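Local coordinates for farnesyl diphosphate synthase (Rhodobacter capsulatus, PDB 3M0G), which probably condenses farnesyl diphosphate with isopentenyl diphosphate, with magnesium as cofactor, to make the geranylgeranyl diphosphate used for carotenoids and diterpenes, at residues K8-Q11 / D12-T16; A20-G23 / R24-A27; V164-L168 / D169-R173. One frame throughout, in Å; residues are numbered along the deposited sequence.

Contact 1: K8-Q11 / D12-T16; sequences KEVQ and DAVET. Unlike the reference sequence in segment 12-16: Ala13 (reference Gly), Thr16 (reference Ala).
Lys8 and Asp12, one turn apart on helix 3-23, are joined by an i to i+4 salt bridge on the exposed side of the helix. Lys8 NZ lies 3.1 Å from Asp12 OD1 and meets that oxygen on its syn lone pair; the lysine chain turns about CB-CG (chi2 -73°), which swings its outer half over the carboxylate and brings CD to 3.6 Å from Asp12 OD2. The backbone beneath is regular α-helix: the carbonyl oxygens of Lys8, Glu9, Val10 and Gln11 accept from the amides of Asp12, Ala13, Val14 and Glu15. Gln11 O has a second donor, a water at 2.8 Å that also donates to Glu15 OE1. Glu15 OE1 is held by a salt bridge to Arg43 NH2 and a hydrogen bond from Gly40 N, while Gln11 NE2 donates to Lys42 O. Thr16 OG1 donates to Asp12 O at 2.9 Å, nearly in line with the carbonyl. Val10 and Val14 lie side by side, with CG1 of Val10 4.0 Å from CG2 of Val14. This apolar side packs inward: Val10 rests on Phe47 and Ile50 of helix 44-55, and Val14 on Ala46 and on Met64 and Leu68 of helix 60-81.

Contact 2: A20-G23 / R24-A27; sequences AAIG and RLPA
Ala20 O accepts two bonds from Arg24, one from the side chain and one from the backbone, where helix 3-23 gives way to the loop before helix 29-37. This is a C-terminal helix end over which an arginine folds back. Arg24 NE donates to Ala20 O at 3.2 Å with an N-H...O angle of 156°; the oxygen sits in the guanidinium plane, at its edge, whereas NE stands above the plane of the Ala20 carbonyl. The backbone bond from Arg24 N to Ala20 O is weak and stretched to 3.5 Å. The arginine gets there by placing CG between its own N and carbonyl carbon (chi1 58°) and bending at chi3, a course that runs CG past Ala21 O at 3.3 Å and lays the guanidinium back along the last turn, with NH2 3.7 Å from Ala20 CB. After Arg24 the hydrogen bonding tightens from i+4 to i+3: Leu25 N donates to Ile22 O at 3.1 Å. Leu25 and Ile22 are both buried and both touch helix 29-37, on Met34 and Ala35 respectively, and Leu25 and Pro26 also pack on Ala146 of the second subunit. Between the two apolar side chains the approach is loose, with Ile22 CG2 4.4 Å from Leu25 CD1.

Contact 3: V164-L168 / D169-R173; sequences VPLTL and DEIIR
A capping box opens helix 168-194, with Thr167 at the N-cap and Glu170 three residues on. Each residue's side chain takes the other's backbone amide. Thr167 OG1 accepts from Glu170 N at 3.2 Å, and Glu170 OE2 accepts from Thr167 N at 3.0 Å in an almost perfectly straight bond (N-H...O 177°). The threonine hydroxyl can do this because OG1 stands between the backbone N and the carbonyl carbon (chi1 65°), turned toward the first turn. The glutamate, extended beyond CG, reaches back along the chain, and its OE2 is met on the anti side, 22° out of the carboxylate plane. A water donates to the same OE2 and also to Pro165 O, tying the incoming loop to the cap. The two side chains thus supply acceptors for the amides of Thr167 and Glu170 at the helix start, whose partial positive charge would probably stabilise the carboxylate.

Regular helical bonding begins at once, with Ile171 N donating to Thr167 O at 2.9 Å and Ile172 N to Leu168 O at 3.0 Å. Just before the cap, Leu166 CB presses against Ile171 CG2 at 3.5 Å, tighter than usual van der Waals contact; the pair forms a hydrophobic staple, its two residues enclosing the capping box in sequence. Leu168 CG meets Ile172 CD1 at 3.7 Å, the two side chains lying obliquely across each other. Leu166 also touches Ala159 at the end of helix 149-159, and Ile171 rests on Phe243 and Leu246 of helix 243-247.

In the fold
From the N terminus, contact 1 and contact 2 follow in series along helix 3-23, the first in its middle and the second at its C-terminal end, with centres 18 Å apart. Contact 1 seats the helix against helices 44-55 and 60-81; contact 2 turns the chain toward helix 29-37 and brings it to the second subunit. Contact 3 comes much later, where the loop after helix 149-159 enters helix 168-194, and lies across the chain's centre from both, about 26 Å from contact 1 and 28 Å from contact 2 between nearest atoms. All three are local, none nests in or crosses another, and none closes a long loop in this largely helical fold.

Contact 1: K8-Q11 / D12-T16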
loop_
_atom_site.group_PDB
_atom_site.type_symbol
_atom_site.label_atom_id
_atom_site.label_comp_id
_atom_site.label_asym_id
_atom_site.label_seq_id
_atom_site.Cartn_x
_atom_site.Cartn_y
_atom_site.Cartn_z
ATOM N N LYS B 8 -4.478 -26.812 8.475
ATOM C CA LYS B 8 -3.189 -26.967 9.143
ATOM C C LYS B 8 -2.030 -26.978 8.141
ATOM O O LYS B 8 -0.981 -26.379 8.404
ATOM C CB LYS B 8 -3.179 -28.253 9.974
ATOM C CG LYS B 8 -2.665 -28.095 11.401
ATOM C CD LYS B 8 -1.153 -27.897 11.475
ATOM C CE LYS B 8 -0.708 -27.631 12.910
ATOM N NZ LYS B 8 0.673 -27.078 12.967
ATOM N N GLU B 9 -2.226 -27.655 7.003
ATOM C CA GLU B 9 -1.234 -27.689 5.919
ATOM C C GLU B 9 -0.953 -26.291 5.360
ATOM O O GLU B 9 0.208 -25.935 5.124
ATOM C CB GLU B 9 -1.673 -28.636 4.791
ATOM C CG GLU B 9 -1.550 -30.119 5.127
ATOM C CD GLU B 9 -2.188 -31.043 4.083
ATOM O OE1 GLU B 9 -3.008 -31.908 4.484
ATOM O OE2 GLU B 9 -1.874 -30.912 2.875
ATOM N N VAL B 10 -2.019 -25.506 5.166
ATOM C CA VAL B 10 -1.912 -24.126 4.686
ATOM C C VAL B 10 -1.207 -23.227 5.709
ATOM O O VAL B 10 -0.309 -22.481 5.339
ATOM C CB VAL B 10 -3.293 -23.532 4.260
ATOM C CG1 VAL B 10 -3.265 -22.007 4.216
ATOM C CG2 VAL B 10 -3.724 -24.084 2.897
ATOM N N GLN B 11 -1.600 -23.312 6.981
ATOM C CA GLN B 11 -0.922 -22.543 8.042
ATOM C C GLN B 11 0.605 -22.756 8.058
ATOM O O GLN B 11 1.378 -21.787 8.048
ATOM C CB GLN B 11 -1.514 -22.862 9.419
ATOM C CG GLN B 11 -2.883 -22.265 9.657
ATOM C CD GLN B 11 -3.706 -23.010 10.698
ATOM O OE1 GLN B 11 -3.328 -24.083 11.177
ATOM N NE2 GLN B 11 -4.840 -22.444 11.043
ATOM N N ASP B 12 1.021 -24.022 8.047
ATOM C CA ASP B 12 2.435 -24.411 8.106
ATOM C C ASP B 12 3.215 -23.944 6.881
ATOM O O ASP B 12 4.371 -23.545 6.988
ATOM C CB ASP B 12 2.575 -25.935 8.176
ATOM C CG ASP B 12 2.132 -26.525 9.504
ATOM O OD1 ASP B 12 2.050 -25.818 10.527
ATOM O OD2 ASP B 12 1.881 -27.743 9.520
ATOM N N ALA B 13 2.582 -24.039 5.715
ATOM C CA ALA B 13 3.218 -23.662 4.469
ATOM C C ALA B 13 3.359 -22.148 4.428
ATOM O O ALA B 13 4.418 -21.638 4.065
ATOM C CB ALA B 13 2.414 -24.166 3.289
ATOM N N VAL B 14 2.304 -21.442 4.839
ATOM C CA VAL B 14 2.323 -19.976 4.848
ATOM C C VAL B 14 3.315 -19.410 5.850
ATOM O O VAL B 14 4.041 -18.475 5.520
ATOM C CB VAL B 14 0.931 -19.360 5.060
ATOM C CG1 VAL B 14 1.025 -17.826 5.174
ATOM C CG2 VAL B 14 0.021 -19.726 3.910
ATOM N N GLU B 15 3.351 -19.970 7.060
ATOM C CA GLU B 15 4.305 -19.525 8.079
ATOM C C GLU B 15 5.757 -19.577 7.606
ATOM O O GLU B 15 6.520 -18.646 7.849
ATOM C CB GLU B 15 4.127 -20.308 9.389
ATOM C CG GLU B 15 4.969 -19.797 10.556
ATOM C CD GLU B 15 4.363 -18.592 11.271
ATOM O OE1 GLU B 15 3.534 -17.870 10.677
ATOM O OE2 GLU B 15 4.725 -18.373 12.449
ATOM N N THR B 16 6.125 -20.662 6.915
ATOM C CA THR B 16 7.473 -20.862 6.422
ATOM C C THR B 16 7.776 -19.888 5.293
ATOM O O THR B 16 8.815 -19.226 5.296
ATOM C CB THR B 16 7.675 -22.326 5.900
ATOM O OG1 THR B 16 7.221 -23.253 6.886
ATOM C CG2 THR B 16 9.140 -22.606 5.586
HETATM O O HOH W 1 1.006 -19.717 9.882
#

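Contact 2: A20-G23 / R24-A27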
loop_
_atom_site.group_PDB
_atom_site.type_symbol
_atom_site.label_atom_id
_atom_site.label_comp_id
_atom_site.label_asym_id
_atom_site.label_seq_id
_atom_site.Cartn_x
_atom_site.Cartn_y
_atom_site.Cartn_z
ATOM N N ALA B 20 10.452 -16.517 5.168
ATOM C CA ALA B 20 11.422 -16.364 4.083
ATOM C C ALA B 20 11.270 -15.047 3.307
ATOM O O ALA B 20 12.262 -14.356 3.056
ATOM C CB ALA B 20 11.365 -17.587 3.128
ATOM N N ALA B 21 10.032 -14.703 2.943
ATOM C CA ALA B 21 9.738 -13.507 2.145
ATOM C C ALA B 21 10.243 -12.243 2.831
ATOM O O ALA B 21 10.880 -11.396 2.201
ATOM C CB ALA B 21 8.242 -13.395 1.871
ATOM N N ILE B 22 9.964 -12.145 4.127
ATOM C CA ILE B 22 10.363 -10.997 4.944
ATOM C C ILE B 22 11.866 -11.044 5.249
ATOM O O ILE B 22 12.510 -10.003 5.429
ATOM C CB ILE B 22 9.524 -10.959 6.263
ATOM C CG1 ILE B 22 8.074 -10.552 5.942
ATOM C CG2 ILE B 22 10.154 -10.058 7.291
ATOM C CD1 ILE B 22 7.079 -10.740 7.080
ATOM N N GLY B 23 12.404 -12.259 5.304
ATOM C CA GLY B 23 13.813 -12.500 5.624
ATOM C C GLY B 23 14.806 -11.834 4.687
ATOM O O GLY B 23 15.897 -11.454 5.113
ATOM N N ARG B 24 14.437 -11.678 3.417
ATOM C CA ARG B 24 15.360 -11.092 2.443
ATOM C C ARG B 24 15.404 -9.561 2.480
ATOM O O ARG B 24 16.278 -8.951 1.879
ATOM C CB ARG B 24 15.125 -11.648 1.029
ATOM C CG ARG B 24 13.739 -11.458 0.458
ATOM C CD ARG B 24 13.453 -12.525 -0.592
ATOM N NE ARG B 24 12.810 -13.694 0.004
ATOM C CZ ARG B 24 12.093 -14.591 -0.671
ATOM N NH1 ARG B 24 11.931 -14.476 -1.986
ATOM N NH2 ARG B 24 11.545 -15.618 -0.025
ATOM N N LEU B 25 14.472 -8.950 3.212
ATOM C CA LEU B 25 14.504 -7.508 3.473
ATOM C C LEU B 25 15.708 -7.150 4.365
ATOM O O LEU B 25 16.209 -8.012 5.084
ATOM C CB LEU B 25 13.184 -7.072 4.118
ATOM C CG LEU B 25 11.878 -7.437 3.370
ATOM C CD1 LEU B 25 10.649 -7.031 4.184
ATOM C CD2 LEU B 25 11.808 -6.840 1.962
ATOM N N PRO B 26 16.205 -5.894 4.291
ATOM C CA PRO B 26 17.352 -5.579 5.154
ATOM C C PRO B 26 17.036 -5.714 6.652
ATOM O O PRO B 26 15.894 -5.502 7.071
ATOM C CB PRO B 26 17.708 -4.128 4.787
ATOM C CG PRO B 26 16.635 -3.640 3.883
ATOM C CD PRO B 26 15.950 -4.838 3.298
ATOM N N ALA B 27 18.053 -6.067 7.437
ATOM C CA ALA B 27 17.928 -6.257 8.886
ATOM C C ALA B 27 17.507 -4.974 9.597
ATOM O O ALA B 27 17.724 -3.877 9.082
ATOM C CB ALA B 27 19.254 -6.773 9.466
#

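Contact 3: V164-L168 / D169-R173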
loop_
_atom_site.group_PDB
_atom_site.type_symbol
_atom_site.label_atom_id
_atom_site.label_comp_id
_atom_site.label_asym_id
_atom_site.label_seq_id
_atom_site.Cartn_x
_atom_site.Cartn_y
_atom_site.Cartn_z
ATOM N N VAL B 164 -25.631 7.810 18.443
ATOM C CA VAL B 164 -26.823 7.308 17.781
ATOM C C VAL B 164 -26.345 5.984 17.164
ATOM O O VAL B 164 -25.502 6.005 16.263
ATOM C CB VAL B 164 -27.309 8.281 16.678
ATOM C CG1 VAL B 164 -28.449 7.689 15.892
ATOM C CG2 VAL B 164 -27.742 9.643 17.274
ATOM N N PRO B 165 -26.838 4.830 17.663
ATOM C CA PRO B 165 -26.290 3.552 17.151
ATOM C C PRO B 165 -26.509 3.393 15.640
ATOM O O PRO B 165 -27.441 3.994 15.099
ATOM C CB PRO B 165 -27.082 2.491 17.918
ATOM C CG PRO B 165 -27.668 3.205 19.102
ATOM C CD PRO B 165 -27.884 4.622 18.681
ATOM N N LEU B 166 -25.672 2.581 14.973
ATOM C CA LEU B 166 -25.812 2.381 13.529
ATOM C C LEU B 166 -27.018 1.507 13.195
ATOM O O LEU B 166 -27.397 0.626 13.968
ATOM C CB LEU B 166 -24.546 1.780 12.879
ATOM C CG LEU B 166 -23.188 2.485 12.948
ATOM C CD1 LEU B 166 -22.218 1.845 11.957
ATOM C CD2 LEU B 166 -23.250 4.013 12.743
ATOM N N THR B 167 -27.598 1.764 12.026
ATOM C CA THR B 167 -28.682 0.954 11.510
ATOM C C THR B 167 -28.121 -0.294 10.853
ATOM O O THR B 167 -26.899 -0.395 10.565
ATOM C CB THR B 167 -29.513 1.687 10.449
ATOM O OG1 THR B 167 -28.703 1.939 9.287
ATOM C CG2 THR B 167 -30.059 3.002 11.002
ATOM N N LEU B 168 -29.022 -1.226 10.573
ATOM C CA LEU B 168 -28.619 -2.459 9.923
ATOM C C LEU B 168 -27.892 -2.145 8.617
ATOM O O LEU B 168 -26.814 -2.676 8.358
ATOM C CB LEU B 168 -29.822 -3.375 9.675
ATOM C CG LEU B 168 -29.492 -4.695 8.972
ATOM C CD1 LEU B 168 -28.513 -5.529 9.767
ATOM C CD2 LEU B 168 -30.771 -5.488 8.673
ATOM N N ASP B 169 -28.487 -1.264 7.816
ATOM C CA ASP B 169 -27.922 -0.887 6.534
ATOM C C ASP B 169 -26.511 -0.299 6.679
ATOM O O ASP B 169 -25.616 -0.635 5.899
ATOM C CB ASP B 169 -28.876 0.037 5.779
ATOM C CG ASP B 169 -30.122 -0.686 5.285
ATOM O OD1 ASP B 169 -30.122 -1.938 5.268
ATOM O OD2 ASP B 169 -31.110 -0.008 4.921
ATOM N N GLU B 170 -26.320 0.548 7.694
ATOM C CA GLU B 170 -24.989 1.070 8.026
ATOM C C GLU B 170 -23.956 0.020 8.455
ATOM O O GLU B 170 -22.834 0.009 7.918
ATOM C CB GLU B 170 -25.076 2.253 9.012
ATOM C CG GLU B 170 -25.730 3.477 8.361
ATOM C CD GLU B 170 -26.339 4.472 9.344
ATOM O OE1 GLU B 170 -26.567 5.620 8.919
ATOM O OE2 GLU B 170 -26.611 4.123 10.516
ATOM N N ILE B 171 -24.302 -0.863 9.395
ATOM C CA ILE B 171 -23.341 -1.896 9.815
ATOM C C ILE B 171 -23.021 -2.925 8.721
ATOM O O ILE B 171 -21.931 -3.511 8.734
ATOM C CB ILE B 171 -23.630 -2.587 11.212
ATOM C CG1 ILE B 171 -24.802 -3.568 11.151
ATOM C CG2 ILE B 171 -23.782 -1.561 12.330
ATOM C CD1 ILE B 171 -24.807 -4.574 12.332
ATOM N N ILE B 172 -23.950 -3.127 7.777
ATOM C CA ILE B 172 -23.722 -3.975 6.588
ATOM C C ILE B 172 -22.683 -3.317 5.653
ATOM O O ILE B 172 -21.756 -3.966 5.183
ATOM C CB ILE B 172 -25.061 -4.269 5.791
ATOM C CG1 ILE B 172 -25.933 -5.296 6.513
ATOM C CG2 ILE B 172 -24.778 -4.801 4.398
ATOM C CD1 ILE B 172 -27.393 -5.294 6.046
ATOM N N ARG B 173 -22.844 -2.023 5.409
ATOM C CA ARG B 173 -21.881 -1.250 4.610
ATOM C C ARG B 173 -20.488 -1.236 5.257
ATOM O O ARG B 173 -19.473 -1.346 4.575
ATOM C CB ARG B 173 -22.388 0.188 4.436
ATOM C CG ARG B 173 -21.530 1.062 3.510
ATOM C CD ARG B 173 -22.091 2.471 3.361
ATOM N NE ARG B 173 -22.011 3.264 4.596
ATOM C CZ ARG B 173 -22.394 4.535 4.716
ATOM N NH1 ARG B 173 -22.285 5.158 5.886
ATOM N NH2 ARG B 173 -22.900 5.206 3.681
HETATM O O HOH W 2 -27.709 5.394 12.896
#